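Local coordinates for protein ribose-phosphate pyrophosphokinase (Thermus thermophilus, PDB 7PN0) that probably catalyses the transfer of a diphosphate group from ATP to ribose 5-phosphate, giving phosphoribosyl diphosphate (PRPP), at residues L39-E44 and L66-M71; A120-T125 and P140-S145; I190-V195 and V231-Q236; A269-P274 and L281-V286. All blocks are in the same frame, centred on the assembly; numbering follows the deposited sequence.

Contact 1. Residues L39-E44 and L66-M71; sequences LFVRYE and LMELLM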
# COMPACT_ATOMS: atom_id res chain seq x y z
N LEU A 39 0.85 -20.65 -18.23
CA LEU A 39 -0.42 -21.12 -17.64
C LEU A 39 -1.57 -20.17 -18.00
O LEU A 39 -1.33 -18.99 -18.35
CB LEU A 39 -0.30 -21.18 -16.12
CG LEU A 39 0.01 -22.50 -15.43
CD1 LEU A 39 0.43 -23.60 -16.35
CD2 LEU A 39 0.91 -22.32 -14.24
N PHE A 40 -2.75 -20.74 -17.93
CA PHE A 40 -4.04 -20.07 -18.20
C PHE A 40 -5.08 -20.67 -17.26
O PHE A 40 -5.23 -21.90 -17.23
CB PHE A 40 -4.41 -20.25 -19.67
CG PHE A 40 -5.78 -19.69 -20.02
CD1 PHE A 40 -5.93 -18.37 -20.39
CD2 PHE A 40 -6.90 -20.50 -20.01
CE1 PHE A 40 -7.17 -17.85 -20.71
CE2 PHE A 40 -8.14 -19.99 -20.36
CZ PHE A 40 -8.27 -18.67 -20.70
N VAL A 41 -5.81 -19.83 -16.54
CA VAL A 41 -6.91 -20.29 -15.65
C VAL A 41 -8.21 -19.63 -16.12
O VAL A 41 -8.17 -18.51 -16.67
CB VAL A 41 -6.64 -20.00 -14.17
CG1 VAL A 41 -5.32 -20.66 -13.72
CG2 VAL A 41 -6.68 -18.53 -13.87
N ARG A 42 -9.34 -20.29 -15.90
CA ARG A 42 -10.65 -19.73 -16.24
C ARG A 42 -11.73 -20.39 -15.37
O ARG A 42 -11.82 -21.60 -15.36
CB ARG A 42 -10.92 -19.92 -17.75
CG ARG A 42 -12.17 -19.20 -18.25
CD ARG A 42 -12.51 -19.46 -19.72
NE ARG A 42 -12.72 -20.89 -19.98
CZ ARG A 42 -12.12 -21.63 -20.92
NH1 ARG A 42 -12.41 -22.91 -21.01
NH2 ARG A 42 -11.24 -21.12 -21.77
N TYR A 43 -12.58 -19.59 -14.74
CA TYR A 43 -13.78 -20.08 -14.02
C TYR A 43 -14.91 -20.17 -15.04
O TYR A 43 -15.19 -19.19 -15.76
CB TYR A 43 -14.16 -19.20 -12.84
CG TYR A 43 -13.13 -19.16 -11.75
CD1 TYR A 43 -13.02 -20.18 -10.82
CD2 TYR A 43 -12.22 -18.10 -11.66
CE1 TYR A 43 -12.08 -20.14 -9.80
CE2 TYR A 43 -11.29 -18.03 -10.64
CZ TYR A 43 -11.18 -19.09 -9.74
OH TYR A 43 -10.27 -19.07 -8.72
N GLU A 44 -15.50 -21.34 -15.13
CA GLU A 44 -16.48 -21.64 -16.21
C GLU A 44 -17.81 -20.97 -15.91
O GLU A 44 -18.57 -20.69 -16.90
CB GLU A 44 -16.62 -23.15 -16.36
CG GLU A 44 -15.30 -23.78 -16.77
CD GLU A 44 -14.66 -23.23 -18.04
OE1 GLU A 44 -15.24 -22.32 -18.72
OE2 GLU A 44 -13.59 -23.76 -18.40
N LEU A 66 2.11 -23.13 -7.38
CA LEU A 66 2.16 -21.77 -6.78
C LEU A 66 1.55 -20.77 -7.78
O LEU A 66 0.67 -20.01 -7.39
CB LEU A 66 3.61 -21.37 -6.46
CG LEU A 66 3.80 -19.91 -6.05
CD1 LEU A 66 2.87 -19.53 -4.91
CD2 LEU A 66 5.28 -19.64 -5.70
N MET A 67 2.01 -20.78 -9.03
CA MET A 67 1.52 -19.79 -10.03
C MET A 67 0.03 -20.04 -10.30
O MET A 67 -0.73 -19.07 -10.38
CB MET A 67 2.31 -19.91 -11.34
CG MET A 67 1.88 -18.90 -12.37
SD MET A 67 2.06 -17.24 -11.66
CE MET A 67 1.90 -16.23 -13.11
N GLU A 68 -0.39 -21.30 -10.47
CA GLU A 68 -1.83 -21.62 -10.67
C GLU A 68 -2.64 -21.01 -9.53
O GLU A 68 -3.73 -20.44 -9.79
CB GLU A 68 -2.05 -23.13 -10.82
CG GLU A 68 -3.51 -23.47 -11.06
CD GLU A 68 -3.84 -24.95 -11.04
OE1 GLU A 68 -3.10 -25.71 -10.40
OE2 GLU A 68 -4.83 -25.33 -11.68
N LEU A 69 -2.21 -21.19 -8.27
CA LEU A 69 -2.92 -20.63 -7.10
C LEU A 69 -2.97 -19.10 -7.21
O LEU A 69 -4.09 -18.53 -7.01
CB LEU A 69 -2.22 -21.06 -5.79
CG LEU A 69 -2.83 -20.55 -4.47
CD1 LEU A 69 -4.30 -20.89 -4.31
CD2 LEU A 69 -2.03 -21.08 -3.29
N LEU A 70 -1.83 -18.44 -7.43
CA LEU A 70 -1.77 -16.95 -7.56
C LEU A 70 -2.76 -16.51 -8.65
O LEU A 70 -3.57 -15.56 -8.43
CB LEU A 70 -0.34 -16.55 -7.88
CG LEU A 70 0.67 -16.77 -6.77
CD1 LEU A 70 2.05 -16.34 -7.20
CD2 LEU A 70 0.25 -16.02 -5.51
N MET A 71 -2.74 -17.17 -9.82
CA MET A 71 -3.62 -16.82 -10.96
C MET A 71 -5.11 -17.11 -10.63
O MET A 71 -5.96 -16.29 -10.97
CB MET A 71 -3.20 -17.62 -12.19
CG MET A 71 -1.94 -17.17 -12.74
SD MET A 71 -1.43 -18.19 -14.13
CE MET A 71 -2.65 -17.71 -15.34

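Contact 2. Residues A120-T125 and P140-S145; sequences ADRVLT and PVDHLS. With SO4 (sulfate ion), chain F.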
# COMPACT_ATOMS: atom_id res chain seq x y z
N ALA A 120 -5.52 -12.63 -2.17
CA ALA A 120 -6.01 -13.53 -1.10
C ALA A 120 -6.48 -12.69 0.08
O ALA A 120 -5.76 -11.83 0.54
CB ALA A 120 -4.96 -14.50 -0.68
N ASP A 121 -7.62 -13.02 0.64
CA ASP A 121 -8.15 -12.30 1.83
C ASP A 121 -7.78 -13.07 3.09
O ASP A 121 -7.83 -12.47 4.17
CB ASP A 121 -9.65 -12.11 1.70
CG ASP A 121 -10.03 -11.25 0.53
OD1 ASP A 121 -9.46 -10.10 0.45
OD2 ASP A 121 -11.00 -11.64 -0.20
N ARG A 122 -7.47 -14.35 2.96
CA ARG A 122 -7.36 -15.27 4.10
C ARG A 122 -6.60 -16.48 3.63
O ARG A 122 -6.59 -16.79 2.43
CB ARG A 122 -8.67 -15.86 4.65
CG ARG A 122 -9.88 -14.96 4.78
CD ARG A 122 -11.06 -15.76 5.30
NE ARG A 122 -10.72 -16.39 6.57
CZ ARG A 122 -10.62 -15.73 7.73
NH1 ARG A 122 -10.28 -16.39 8.81
NH2 ARG A 122 -10.90 -14.43 7.83
N VAL A 123 -6.07 -17.23 4.58
CA VAL A 123 -5.40 -18.52 4.31
C VAL A 123 -6.00 -19.51 5.31
O VAL A 123 -6.28 -19.12 6.44
CB VAL A 123 -3.87 -18.46 4.44
CG1 VAL A 123 -3.22 -19.81 4.36
CG2 VAL A 123 -3.27 -17.58 3.39
N LEU A 124 -6.15 -20.74 4.86
CA LEU A 124 -6.53 -21.93 5.68
C LEU A 124 -5.46 -22.98 5.41
O LEU A 124 -5.29 -23.32 4.24
CB LEU A 124 -7.93 -22.44 5.29
CG LEU A 124 -8.37 -23.73 5.98
CD1 LEU A 124 -8.34 -23.56 7.49
CD2 LEU A 124 -9.74 -24.19 5.46
N THR A 125 -4.76 -23.44 6.45
CA THR A 125 -3.62 -24.35 6.25
C THR A 125 -3.57 -25.33 7.41
O THR A 125 -4.30 -25.15 8.38
CB THR A 125 -2.32 -23.57 6.01
OG1 THR A 125 -1.27 -24.45 5.64
CG2 THR A 125 -1.85 -22.75 7.19
N PRO A 140 -5.62 -12.74 7.69
CA PRO A 140 -5.91 -13.78 8.66
C PRO A 140 -5.49 -15.16 8.14
O PRO A 140 -5.70 -15.48 6.93
CB PRO A 140 -7.41 -13.71 8.90
CG PRO A 140 -7.84 -12.37 8.38
CD PRO A 140 -6.79 -11.92 7.39
N VAL A 141 -5.01 -16.00 9.07
CA VAL A 141 -4.62 -17.39 8.78
C VAL A 141 -5.34 -18.28 9.80
O VAL A 141 -5.30 -17.99 10.95
CB VAL A 141 -3.10 -17.62 8.81
CG1 VAL A 141 -2.76 -19.09 8.68
CG2 VAL A 141 -2.35 -16.76 7.76
N ASP A 142 -6.08 -19.25 9.33
CA ASP A 142 -6.60 -20.32 10.22
C ASP A 142 -5.65 -21.50 10.05
O ASP A 142 -5.54 -22.03 8.95
CB ASP A 142 -8.06 -20.63 9.95
CG ASP A 142 -8.99 -19.51 10.38
OD1 ASP A 142 -8.88 -19.04 11.55
OD2 ASP A 142 -9.75 -19.05 9.54
N HIS A 143 -4.96 -21.83 11.12
CA HIS A 143 -3.91 -22.88 11.15
C HIS A 143 -4.50 -24.11 11.85
O HIS A 143 -4.59 -24.06 13.07
CB HIS A 143 -2.67 -22.31 11.85
CG HIS A 143 -1.51 -23.23 11.93
ND1 HIS A 143 -0.45 -22.95 12.74
CD2 HIS A 143 -1.24 -24.40 11.31
CE1 HIS A 143 0.43 -23.94 12.65
NE2 HIS A 143 -0.04 -24.83 11.78
N LEU A 144 -4.86 -25.15 11.10
CA LEU A 144 -5.46 -26.39 11.68
C LEU A 144 -4.34 -27.27 12.22
O LEU A 144 -3.25 -27.34 11.61
CB LEU A 144 -6.24 -27.12 10.58
CG LEU A 144 -7.40 -26.38 9.93
CD1 LEU A 144 -8.09 -27.24 8.89
CD2 LEU A 144 -8.40 -25.88 10.95
N SER A 145 -4.62 -28.00 13.30
CA SER A 145 -3.73 -29.01 13.89
C SER A 145 -4.14 -30.42 13.43
O SER A 145 -5.37 -30.70 13.41
CB SER A 145 -3.79 -28.93 15.37
OG SER A 145 -2.99 -29.95 15.95
S SO4 F . 0.34 -29.56 14.49
O1 SO4 F . -0.53 -28.94 15.46
O2 SO4 F . -0.49 -30.18 13.48
O3 SO4 F . 1.17 -30.61 15.15
O4 SO4 F . 1.17 -28.58 13.87
O HOH W 1 -9.21 -18.82 6.94

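Contact 3. Residues I190-V195 and V231-Q236; sequences IDKERV and VEALMQ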
# COMPACT_ATOMS: atom_id res chain seq x y z
N ILE A 190 15.83 -39.97 21.85
CA ILE A 190 16.98 -40.78 21.36
C ILE A 190 17.93 -39.85 20.61
O ILE A 190 17.58 -39.28 19.56
CB ILE A 190 16.50 -42.04 20.61
CG1 ILE A 190 17.65 -43.02 20.37
CG2 ILE A 190 15.76 -41.69 19.31
CD1 ILE A 190 17.20 -44.46 19.99
N ASP A 191 19.07 -39.56 21.24
CA ASP A 191 20.18 -38.78 20.64
C ASP A 191 20.96 -39.78 19.79
O ASP A 191 21.54 -40.73 20.37
CB ASP A 191 21.01 -38.08 21.73
CG ASP A 191 22.19 -37.27 21.20
OD1 ASP A 191 22.04 -36.60 20.16
OD2 ASP A 191 23.24 -37.33 21.83
N LYS A 192 20.93 -39.61 18.47
CA LYS A 192 21.64 -40.47 17.49
C LYS A 192 22.47 -39.60 16.53
O LYS A 192 22.27 -38.36 16.52
CB LYS A 192 20.64 -41.35 16.75
CG LYS A 192 19.30 -40.70 16.42
CD LYS A 192 19.23 -40.17 15.01
CE LYS A 192 18.25 -39.02 14.89
NZ LYS A 192 18.07 -38.61 13.48
N GLU A 193 23.41 -40.23 15.81
CA GLU A 193 24.36 -39.59 14.86
C GLU A 193 24.47 -40.47 13.61
O GLU A 193 24.76 -41.68 13.78
CB GLU A 193 25.77 -39.45 15.44
CG GLU A 193 25.86 -38.63 16.72
CD GLU A 193 26.07 -37.13 16.58
OE1 GLU A 193 26.33 -36.66 15.44
OE2 GLU A 193 26.00 -36.42 17.62
N ARG A 194 24.27 -39.90 12.42
CA ARG A 194 24.64 -40.60 11.16
C ARG A 194 26.16 -40.44 11.02
O ARG A 194 26.61 -39.29 10.81
CB ARG A 194 23.87 -40.08 9.94
CG ARG A 194 24.04 -40.95 8.70
CD ARG A 194 23.00 -40.75 7.61
NE ARG A 194 21.70 -41.40 7.83
CZ ARG A 194 21.47 -42.72 7.80
NH1 ARG A 194 22.46 -43.58 7.61
NH2 ARG A 194 20.24 -43.19 7.98
N VAL A 195 26.91 -41.54 11.21
CA VAL A 195 28.40 -41.60 11.23
C VAL A 195 28.89 -41.89 9.81
O VAL A 195 29.59 -41.03 9.24
CB VAL A 195 28.92 -42.66 12.22
CG1 VAL A 195 30.44 -42.64 12.33
CG2 VAL A 195 28.30 -42.52 13.60
N VAL A 231 14.21 -44.77 13.27
CA VAL A 231 13.76 -46.20 13.35
C VAL A 231 15.00 -47.07 13.58
O VAL A 231 14.92 -47.97 14.44
CB VAL A 231 12.98 -46.63 12.10
CG1 VAL A 231 12.68 -48.13 12.13
CG2 VAL A 231 11.69 -45.85 11.96
N GLU A 232 16.07 -46.84 12.81
CA GLU A 232 17.32 -47.65 12.94
C GLU A 232 17.87 -47.49 14.36
O GLU A 232 18.18 -48.51 14.99
CB GLU A 232 18.37 -47.24 11.91
CG GLU A 232 18.14 -47.77 10.50
CD GLU A 232 19.36 -47.61 9.61
OE1 GLU A 232 20.42 -47.15 10.10
OE2 GLU A 232 19.25 -47.92 8.42
N ALA A 233 17.98 -46.25 14.85
CA ALA A 233 18.45 -45.94 16.22
C ALA A 233 17.60 -46.70 17.24
O ALA A 233 18.18 -47.23 18.21
CB ALA A 233 18.40 -44.47 16.51
N LEU A 234 16.28 -46.72 17.06
CA LEU A 234 15.31 -47.28 18.03
C LEU A 234 15.42 -48.80 18.04
O LEU A 234 15.35 -49.40 19.13
CB LEU A 234 13.90 -46.82 17.66
CG LEU A 234 13.48 -45.48 18.28
CD1 LEU A 234 12.24 -44.91 17.58
CD2 LEU A 234 13.22 -45.64 19.78
N MET A 235 15.61 -49.42 16.88
CA MET A 235 15.81 -50.89 16.83
C MET A 235 17.19 -51.21 17.43
O MET A 235 17.28 -52.19 18.18
CB MET A 235 15.68 -51.45 15.41
CG MET A 235 14.29 -51.25 14.79
SD MET A 235 12.84 -51.65 15.84
CE MET A 235 12.93 -53.44 15.83
N GLN A 236 18.21 -50.37 17.24
CA GLN A 236 19.54 -50.59 17.89
C GLN A 236 19.40 -50.45 19.41
O GLN A 236 20.16 -51.14 20.10
CB GLN A 236 20.63 -49.65 17.36
CG GLN A 236 21.13 -50.00 15.97
CD GLN A 236 21.84 -48.84 15.29
OE1 GLN A 236 22.30 -47.89 15.92
NE2 GLN A 236 21.91 -48.91 13.97

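Contact 4. Residues A269-P274 and L281-V286; sequences ATDTCP and LRTLTV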
# COMPACT_ATOMS: atom_id res chain seq x y z
N ALA A 269 0.21 -40.75 7.14
CA ALA A 269 0.23 -39.30 6.87
C ALA A 269 -1.15 -38.91 6.41
O ALA A 269 -1.93 -39.81 6.02
CB ALA A 269 1.29 -39.01 5.87
N THR A 270 -1.49 -37.63 6.48
CA THR A 270 -2.80 -37.16 5.99
C THR A 270 -2.74 -37.10 4.45
O THR A 270 -1.67 -37.40 3.81
CB THR A 270 -3.18 -35.81 6.61
OG1 THR A 270 -2.41 -34.84 5.89
CG2 THR A 270 -2.99 -35.77 8.11
N ASP A 271 -3.83 -36.61 3.88
CA ASP A 271 -3.95 -36.43 2.42
C ASP A 271 -3.80 -34.95 2.09
O ASP A 271 -4.29 -34.53 1.04
CB ASP A 271 -5.24 -37.07 1.89
CG ASP A 271 -6.54 -36.72 2.61
OD1 ASP A 271 -6.50 -35.94 3.58
OD2 ASP A 271 -7.60 -37.24 2.17
N THR A 272 -3.13 -34.15 2.93
CA THR A 272 -2.80 -32.74 2.51
C THR A 272 -2.06 -32.78 1.16
O THR A 272 -2.21 -31.84 0.33
CB THR A 272 -1.94 -32.00 3.55
OG1 THR A 272 -0.78 -32.76 3.83
CG2 THR A 272 -2.64 -31.68 4.85
N CYS A 273 -1.24 -33.81 0.97
CA CYS A 273 -0.57 -34.16 -0.29
C CYS A 273 -1.18 -35.45 -0.80
O CYS A 273 -1.56 -36.31 0.01
CB CYS A 273 0.92 -34.40 -0.08
SG CYS A 273 1.72 -32.98 0.70
N PRO A 274 -1.33 -35.61 -2.12
CA PRO A 274 -1.94 -36.83 -2.67
C PRO A 274 -1.14 -38.04 -2.22
O PRO A 274 0.07 -38.07 -2.39
CB PRO A 274 -1.84 -36.64 -4.18
CG PRO A 274 -1.84 -35.14 -4.35
CD PRO A 274 -1.08 -34.60 -3.16
N LEU A 281 2.28 -47.89 3.81
CA LEU A 281 1.76 -46.49 3.87
C LEU A 281 0.26 -46.50 4.22
O LEU A 281 -0.46 -47.28 3.66
CB LEU A 281 2.07 -45.81 2.54
CG LEU A 281 3.55 -45.69 2.19
CD1 LEU A 281 3.73 -44.83 0.95
CD2 LEU A 281 4.35 -45.11 3.35
N ARG A 282 -0.17 -45.66 5.16
CA ARG A 282 -1.59 -45.48 5.54
C ARG A 282 -1.97 -44.00 5.39
O ARG A 282 -1.11 -43.12 5.65
CB ARG A 282 -1.79 -45.94 6.98
CG ARG A 282 -3.24 -46.22 7.35
CD ARG A 282 -3.67 -47.64 7.00
NE ARG A 282 -4.37 -48.28 8.12
CZ ARG A 282 -4.05 -49.47 8.65
NH1 ARG A 282 -3.05 -50.20 8.18
NH2 ARG A 282 -4.76 -49.95 9.66
N THR A 283 -3.22 -43.74 4.99
CA THR A 283 -3.73 -42.37 4.81
C THR A 283 -4.73 -42.01 5.91
O THR A 283 -5.61 -42.81 6.22
CB THR A 283 -4.36 -42.22 3.43
OG1 THR A 283 -3.34 -42.46 2.46
CG2 THR A 283 -4.94 -40.83 3.23
N LEU A 284 -4.58 -40.81 6.47
CA LEU A 284 -5.46 -40.27 7.52
C LEU A 284 -6.15 -39.05 6.88
O LEU A 284 -5.50 -37.98 6.72
CB LEU A 284 -4.66 -39.86 8.76
CG LEU A 284 -3.60 -40.84 9.27
CD1 LEU A 284 -2.82 -40.24 10.43
CD2 LEU A 284 -4.23 -42.19 9.67
N THR A 285 -7.38 -39.20 6.43
CA THR A 285 -8.01 -38.12 5.64
C THR A 285 -8.28 -36.90 6.54
O THR A 285 -8.72 -37.05 7.68
CB THR A 285 -9.24 -38.59 4.86
OG1 THR A 285 -9.51 -37.43 4.06
CG2 THR A 285 -10.41 -39.01 5.72
N VAL A 286 -7.99 -35.71 6.02
CA VAL A 286 -8.31 -34.43 6.72
C VAL A 286 -9.33 -33.68 5.88
O VAL A 286 -9.63 -32.53 6.23
CB VAL A 286 -7.04 -33.61 6.99
CG1 VAL A 286 -6.20 -34.25 8.08
CG2 VAL A 286 -6.22 -33.41 5.73

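Contact 1. Residues L39-E44 and L66-M71
M71 lies against both L39 and V41, and these three residues account for most of the 291 Å² buried where strand 39-43 packs on helix 62-78. The short axes pass 8.7 Å apart with a crossing angle of -39°, and the residues that meet the helix, L39 and V41, alternate along the strand. The first torsion of M71 (chi1 -71°) and its extended chi2 set M71 SD 3.8 Å from L39 CB; the turn at chi3 (70°) then brings M71 CE to 3.5 Å from L39 O, a van der Waals approach of a methyl to backbone. V41 straddles the root of the same methionine: CG1 and CG2 are each 4.0 Å from M71 CB, and CG2 also rests 3.7 Å from the M71 carbonyl oxygen. At the other end, L39 CD2 reaches M67 CG at 4.0 Å, the two side chains running antiparallel where they meet. The carboxylate of E68 binds T31 on the other strand of the hairpin, and also Q56 and the Q9 backbone N. F40 points off the helix, its side chain about 5 Å from a bound ADP, and the L39 amide binds Y93 OH of the second subunit. Between the two segments themselves the chemistry is aliphatic and thioether, so their fit depends on shape and burial, while E68 to T31 and Y43 OH to M72 O are polar ties beside it.

Contact 2. Residues A120-T125 and P140-S145
R122 and D142 form a salt bridge beside two parallel strands, 122-126 and 141-144, the latter an outermost strand of the five-stranded sheet within this chain. Four backbone bonds set the register: V123 N to P140 O, D142 N to V123 O, T125 N to D142 O, and L144 N to T125 O, the straightest at 173°. Among charged groups, R122 NH1 meets D142 OD2 at 2.8 Å on the syn side, close to the guanidinium plane though 32° out of the carboxylate plane. The arginine chain bends at chi3 (57°), bringing its guanidinium round to D142 with P140 CB over one face, 3.7 Å from NH2. A water accepts from R122 NE and donates to D142 OD2 and V123 O. S80 and R48 of the third subunit bind R122 and D142 respectively. Apolar contacts include L124 CD1 on L144 CG (3.8 Å) and V123 CB on V141 CG2 (4.0 Å). S145 OG donates to sulfate O1 (2.7 Å), an anion also held by T127 and R175. Replacing R122 by a leucine would probably leave D142 OD2 without its charged mate and the water without its NE donor. Backbone bonds fix this sheet edge, and the ion pair extends it into a subunit interface.

Contact 3. Residues I190-V195 and V231-Q236
A233 of helix 225-236 packs against I190 and K192 on a strand of the mixed sheet in the C-terminal PRTase-like half. The helix belongs to the beta-alpha-beta crossover joining parallel strands 213-218 and 241-246, and here it reaches strand 187-194, further along that sheet. The local axes stand 9.2 Å apart at 117° between their N-to-C directions, so the helix runs steeply across the strand, and the joint is small, 206 Å² in all. E232 comes first along the helix. Its carboxylate lies near the guanidinium of R194, E232 OE1 standing 4.5 Å from R194 NH2, which is beyond a salt bridge and probably gives a loose attraction of opposite charges; R194 NE also has a long, weak ion pair with E229. The side chain of E232 also touches V200 on the neighbouring strand. A233 follows at the closest backbone approach, with its CA 6.5 Å from that of K192. Its methyl is the central element: A233 CB lies 3.8 Å from K192 CB and also touches I190 CD1. In K192 the first torsion (chi1 38°) keeps CG against the alanine methyl, and the bend at chi2 (98°) turns the rest of the chain away toward E229, one helical turn earlier, with which NZ forms a salt bridge. L234 comes next, turned mainly toward A214, I216 and V242 of the crossover strands, yet its CD2 still brushes I190 CD1 at 4.2 Å. That isoleucine methyl also presses on the helix backbone, I190 CD1 standing 3.4 Å from A233 O.

Contact 4. Residues A269-P274 and L281-V286
The contact is one parallel edge of the seven-stranded mixed sheet, counted within this chain, where strand 266-270 pairs with strand 281-284 before the chain enters helix 287-299. The ladder bonds surround A269: its N donates to R282 O at 3.1 Å, and its O accepts from L284 N at 2.9 Å. Past this pair the strands give way to side-chain grips, chiefly from D271. With CG set between the backbone N and the carbonyl carbon (chi1 50°), its carboxylate lies beside T285. D271 OD1 accepts from V286 N at 2.9 Å with an N-H...O angle of 167°, and D271 OD2 accepts from T285 OG1 at 2.7 Å; both oxygens are met on the syn side. V286 holds the N-cap position, and T285 OG1 is also bonded to A287 N at the helix start. Beside the carboxylate, T270 CG2 packs on V286 CG1 at 3.6 Å. T270 OG1 accepts from T272 N at 3.1 Å, an ST turn, and is bonded to T247 O as well. With an alanine at D271, the V286 amide and the T285 hydroxyl would probably both lose their acceptor, weakening the tie between strand end and helix start. One carboxylate using both oxygens on consecutive residues thus ties the end of a strand to the approach of a helix, where regular strand pairing has lapsed.

Overall arrangement
Contacts 1 and 2 are buried, whereas contacts 3 and 4 are partly buried. Contacts 3 and 4 reach the same mixed sheet, through a helix laid across strand 187-194 and through the pairing of its edge strand 281-284; their centres are about 26 Å apart. Contact 2 is one edge of the other, five-stranded sheet, as counted within this chain, and contact 1 joins a separate hairpin to a helix. Chemistry follows element type: the helix-strand contacts 1 and 3 rest on apolar packing, while the strand-strand contacts 2 and 4 combine backbone ladders with a carboxylate, D142 or D271. Contacts 1 and 2 adjoin other subunits, but no other chain of the assembly touches 3 or 4.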